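Local coordinates for protein putative sporulation-specific glycosylase YdhD (Bacillus subtilis subsp. subtilis str. 168, PDB 3CZ8) that probably hydrolyses glycosidic bonds in sporulation, this chain being its family 18 glycosyl hydrolase part, at residues S190-V195 and Y226-P231; I241-A246 and V280-V285. The protein carries 1 engineered substitution. All coordinates share one frame; numbering follows the deposited sequence. Where two conformers were deposited one is given.

How the interactions relate
Both interactions involve the five-stranded antiparallel sheet that, as in many family 18 chitinases, is inserted before the last strand of the TIM barrel. Interactions 1 and 2 have centres about 13 Å apart. Interaction 1 lays the loop 190-195 over strand 225-229. Interaction 2 joins the start of helix 243-252 to the end of the neighbouring strand 277-281. The two meet directly: Tyr226 N and Trp281 O are 2.9 Å apart, probably a hydrogen bond between the strands, and Gly193 O packs on Trp281 CG at 3.3 Å. The Tyr226 side chain is about 10 Å from that of Glu120, the predicted proton donor. Interaction 2 lies away from that site and borders the second subunit instead.

Interaction 1 of 2, residues S190-V195 and Y226-P231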
# COMPACT_ATOMS: atom_id res chain seq x y z
N SER A 190 -12.57 -17.25 5.57
CA SER A 190 -12.58 -18.66 5.15
C SER A 190 -11.46 -19.50 5.78
O SER A 190 -10.64 -18.98 6.54
CB SER A 190 -12.52 -18.76 3.62
OG SER A 190 -11.20 -18.66 3.13
N GLU A 191 -11.47 -20.79 5.46
CA GLU A 191 -10.39 -21.73 5.76
C GLU A 191 -9.14 -21.35 4.96
O GLU A 191 -9.26 -20.85 3.83
CB GLU A 191 -10.88 -23.14 5.38
CG GLU A 191 -9.94 -24.32 5.65
CD GLU A 191 -10.14 -24.94 7.02
OE1 GLU A 191 -11.30 -25.23 7.40
OE2 GLU A 191 -9.13 -25.16 7.73
N PRO A 192 -7.93 -21.53 5.55
CA PRO A 192 -6.66 -21.33 4.83
C PRO A 192 -6.51 -22.06 3.51
O PRO A 192 -6.91 -23.21 3.38
CB PRO A 192 -5.61 -21.81 5.84
CG PRO A 192 -6.37 -22.56 6.89
CD PRO A 192 -7.69 -21.88 6.96
N GLY A 193 -5.92 -21.36 2.53
CA GLY A 193 -5.65 -21.91 1.21
C GLY A 193 -5.21 -20.81 0.25
O GLY A 193 -5.23 -19.63 0.62
N PRO A 194 -4.81 -21.18 -0.98
CA PRO A 194 -4.28 -20.24 -1.98
C PRO A 194 -5.29 -19.17 -2.37
O PRO A 194 -6.45 -19.48 -2.64
CB PRO A 194 -3.96 -21.14 -3.18
CG PRO A 194 -4.79 -22.36 -2.98
CD PRO A 194 -4.86 -22.56 -1.51
N VAL A 195 -4.83 -17.92 -2.38
CA VAL A 195 -5.68 -16.77 -2.69
C VAL A 195 -6.15 -16.79 -4.15
O VAL A 195 -7.30 -16.47 -4.45
CB VAL A 195 -4.94 -15.46 -2.37
CG1 VAL A 195 -5.72 -14.28 -2.86
CG2 VAL A 195 -4.68 -15.35 -0.87
N TYR A 226 -2.98 -13.75 3.10
CA TYR A 226 -3.62 -13.91 4.41
C TYR A 226 -2.84 -14.75 5.39
O TYR A 226 -2.15 -15.69 5.00
CB TYR A 226 -5.08 -14.41 4.30
CG TYR A 226 -5.99 -13.51 3.49
CD1 TYR A 226 -6.65 -12.44 4.08
CD2 TYR A 226 -6.18 -13.74 2.13
CE1 TYR A 226 -7.47 -11.61 3.33
CE2 TYR A 226 -7.00 -12.91 1.37
CZ TYR A 226 -7.64 -11.86 1.97
OH TYR A 226 -8.45 -11.05 1.21
N ASP A 227 -2.97 -14.41 6.67
CA ASP A 227 -2.34 -15.12 7.77
C ASP A 227 -3.43 -15.69 8.66
O ASP A 227 -4.09 -14.96 9.40
CB ASP A 227 -1.47 -14.13 8.57
CG ASP A 227 -0.50 -14.82 9.52
OD1 ASP A 227 0.55 -14.20 9.82
OD2 ASP A 227 -0.75 -15.96 9.97
N TRP A 228 -3.62 -17.01 8.59
CA TRP A 228 -4.66 -17.72 9.36
C TRP A 228 -4.05 -18.47 10.54
O TRP A 228 -2.98 -19.07 10.41
CB TRP A 228 -5.32 -18.78 8.49
CG TRP A 228 -6.20 -18.34 7.36
CD1 TRP A 228 -7.55 -18.10 7.41
CD2 TRP A 228 -5.82 -18.16 5.99
NE1 TRP A 228 -8.02 -17.75 6.17
CE2 TRP A 228 -6.98 -17.79 5.28
CE3 TRP A 228 -4.61 -18.28 5.29
CZ2 TRP A 228 -6.97 -17.53 3.90
CZ3 TRP A 228 -4.60 -18.03 3.92
CH2 TRP A 228 -5.77 -17.65 3.24
N ILE A 229 -4.74 -18.48 11.68
CA ILE A 229 -4.38 -19.40 12.77
C ILE A 229 -4.99 -20.79 12.48
O ILE A 229 -6.21 -20.93 12.43
CB ILE A 229 -4.82 -18.88 14.18
CG1 ILE A 229 -3.94 -17.72 14.63
CG2 ILE A 229 -4.73 -19.98 15.23
CD1 ILE A 229 -4.61 -16.36 14.61
N ILE A 230 -4.13 -21.79 12.26
CA ILE A 230 -4.60 -23.17 12.09
C ILE A 230 -4.94 -23.81 13.46
O ILE A 230 -4.65 -23.21 14.50
CB ILE A 230 -3.77 -24.04 11.11
CG1 ILE A 230 -2.27 -23.95 11.39
CG2 ILE A 230 -4.10 -23.66 9.67
CD1 ILE A 230 -1.44 -24.93 10.56
N PRO A 231 -5.42 -25.06 13.47
CA PRO A 231 -6.78 -25.36 13.83
C PRO A 231 -7.72 -24.14 13.71
O PRO A 231 -7.88 -23.35 14.65
CB PRO A 231 -6.61 -25.96 15.24
CG PRO A 231 -5.14 -26.69 15.09
CD PRO A 231 -4.63 -26.28 13.66
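Pro192 lies over one face of the Trp228 indole in a CH-pi contact. Its CA is 3.5 Å from the centroid of the six-membered ring, 14° off the ring normal. Gly193 N and Glu191 O lie over the same face, nearer the rim. Tyr226 CB lies against the opposite face, toward the rim. Trp228 CG, anti to the carbonyl carbon (chi1 -70°), carries the indole out from the strand to meet Pro192.

Apolar contacts join in. Pro192 CB adds to the stack, 3.7 Å from Trp228 CD2. Pro192 CG meets Ile230 CG2 at 3.8 Å. Further along, Val195 CG2 reaches the edge of the Tyr226 ring, 3.7 Å from Tyr226 CD2.

Polar contacts are few. Ser190 O is 2.9 Å from Trp228 NE1, which also makes a weak hydrogen bond to His187 O. Away from the indole, Tyr226 OH bonds to Asp184 OD1. Asp184 follows strand 177-181 of the barrel, so Tyr226 bridges the barrel and the inserted sheet.

The contact is therefore largely apolar, consistent with dispersion and CH-pi attraction holding much of it. Much of the loop's side is backbone and proline ring laid against the flat indole.

Interaction 2 of 2, residues I241-A246 and V280-V285; sequences ISNQNA and VWFEGV. Engineered in segment 280-285: Gly284 (natural residue Asp).
Asn243 and Phe282 are the closest backbone positions, with their CA atoms 5.7 Å apart. Here helix 243-252 of the alpha+beta insertion of the family 18 fold begins beside the end of strand 277-281. Residue Ile241 ends strand 239-241, and Ser242 is the N-cap of the helix. Ser242 and Asn245 form a capping box: Asn245 N donates to Ser242 OG at 3.0 Å, and Ser242 N donates to Asn245 OD1 at 3.2 Å. The other segment runs from its strand to Gly284, an engineered residue at the N-cap of helix 285-297.

One hydrogen bond crosses the contact. Glu283 N donates to Asn243 OD1 over 2.9 Å with an N-H...O angle of 145°. The donor stands well above the amide plane. Asn243 ND2 bonds to Gln244 OE1 of the second subunit, so this amide links two segments and two chains. Glu283 runs alongside Asn243, and its carboxylate forms a salt bridge with Lys291.

Apolar contacts make up much of the rest. Phe282 CG sits between the backbone N and the carbonyl carbon (chi1 65°), which brings the ring toward the helix, and chi2 of -76° turns a face to Ala246. Ala246 CB lies over that face, 3.8 Å from the ring centroid. The same methyl is 4.0 Å from Val280 CG1, which also meets Ile241 CD1 at 4.3 Å.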
# COMPACT_ATOMS: atom_id res chain seq x y z
N ILE A 241 -2.81 -9.21 4.79
CA ILE A 241 -1.48 -8.62 4.71
C ILE A 241 -1.00 -8.56 3.26
O ILE A 241 -1.48 -9.31 2.41
CB ILE A 241 -0.44 -9.40 5.59
CG1 ILE A 241 -0.22 -10.83 5.08
CG2 ILE A 241 -0.84 -9.41 7.07
CD1 ILE A 241 0.83 -11.59 5.85
N SER A 242 -0.08 -7.65 2.97
CA SER A 242 0.47 -7.51 1.63
C SER A 242 1.41 -8.68 1.35
O SER A 242 1.81 -9.39 2.27
CB SER A 242 1.18 -6.16 1.44
OG SER A 242 2.52 -6.20 1.91
N ASN A 243 1.76 -8.87 0.08
CA ASN A 243 2.69 -9.92 -0.29
C ASN A 243 4.08 -9.71 0.31
O ASN A 243 4.73 -10.68 0.70
CB ASN A 243 2.74 -10.07 -1.81
CG ASN A 243 1.41 -10.56 -2.38
OD1 ASN A 243 0.83 -11.52 -1.88
ND2 ASN A 243 0.93 -9.89 -3.42
N GLN A 244 4.52 -8.46 0.40
CA GLN A 244 5.77 -8.13 1.08
C GLN A 244 5.69 -8.41 2.59
O GLN A 244 6.65 -8.92 3.17
CB GLN A 244 6.21 -6.69 0.81
CG GLN A 244 7.67 -6.45 1.18
CD GLN A 244 8.13 -5.04 0.95
OE1 GLN A 244 7.89 -4.45 -0.11
NE2 GLN A 244 8.81 -4.48 1.94
N ASN A 245 4.54 -8.08 3.20
CA ASN A 245 4.28 -8.41 4.61
C ASN A 245 4.42 -9.89 4.93
O ASN A 245 4.93 -10.25 5.99
CB ASN A 245 2.88 -7.97 5.04
CG ASN A 245 2.73 -6.48 5.10
OD1 ASN A 245 1.60 -5.98 5.08
ND2 ASN A 245 3.84 -5.75 5.20
N ALA A 246 3.95 -10.75 4.02
CA ALA A 246 4.11 -12.19 4.15
C ALA A 246 5.57 -12.61 4.16
O ALA A 246 5.98 -13.42 5.00
CB ALA A 246 3.36 -12.90 3.04
N VAL A 280 0.13 -19.17 6.18
CA VAL A 280 0.12 -17.97 5.34
C VAL A 280 0.15 -18.36 3.87
O VAL A 280 1.01 -19.14 3.46
CB VAL A 280 1.31 -17.02 5.68
CG1 VAL A 280 1.25 -15.72 4.86
CG2 VAL A 280 1.36 -16.71 7.17
N TRP A 281 -0.79 -17.84 3.10
CA TRP A 281 -0.80 -17.95 1.64
C TRP A 281 -0.76 -16.56 1.01
O TRP A 281 -1.47 -15.65 1.45
CB TRP A 281 -2.06 -18.67 1.16
CG TRP A 281 -2.08 -20.13 1.50
CD1 TRP A 281 -2.49 -20.69 2.68
CD2 TRP A 281 -1.69 -21.21 0.65
NE1 TRP A 281 -2.36 -22.06 2.62
CE2 TRP A 281 -1.87 -22.41 1.38
CE3 TRP A 281 -1.18 -21.30 -0.66
CZ2 TRP A 281 -1.58 -23.67 0.85
CZ3 TRP A 281 -0.89 -22.56 -1.19
CH2 TRP A 281 -1.09 -23.72 -0.43
N PHE A 282 0.07 -16.40 -0.02
CA PHE A 282 0.31 -15.09 -0.62
C PHE A 282 0.74 -15.26 -2.08
O PHE A 282 0.49 -16.31 -2.68
CB PHE A 282 1.34 -14.28 0.20
CG PHE A 282 2.73 -14.90 0.23
CD1 PHE A 282 3.00 -16.00 1.02
CD2 PHE A 282 3.77 -14.33 -0.51
CE1 PHE A 282 4.28 -16.56 1.05
CE2 PHE A 282 5.04 -14.88 -0.48
CZ PHE A 282 5.30 -15.99 0.29
N GLU A 283 1.34 -14.22 -2.65
CA GLU A 283 1.85 -14.25 -4.02
C GLU A 283 3.31 -13.79 -4.05
O GLU A 283 3.66 -12.78 -3.43
CB GLU A 283 1.02 -13.33 -4.91
CG GLU A 283 -0.42 -13.78 -5.13
CD GLU A 283 -0.55 -14.88 -6.17
OE1 GLU A 283 0.23 -14.90 -7.14
OE2 GLU A 283 -1.45 -15.72 -6.02
N GLY A 284 4.14 -14.53 -4.77
CA GLY A 284 5.54 -14.15 -4.99
C GLY A 284 5.85 -13.90 -6.45
O GLY A 284 4.94 -13.76 -7.27
N VAL A 285 7.14 -13.84 -6.78
CA VAL A 285 7.61 -13.54 -8.14
C VAL A 285 7.29 -14.67 -9.12
O VAL A 285 6.94 -14.41 -10.28
CB VAL A 285 9.13 -13.22 -8.17
CG1 VAL A 285 9.51 -12.48 -9.45
CG2 VAL A 285 9.54 -12.39 -6.96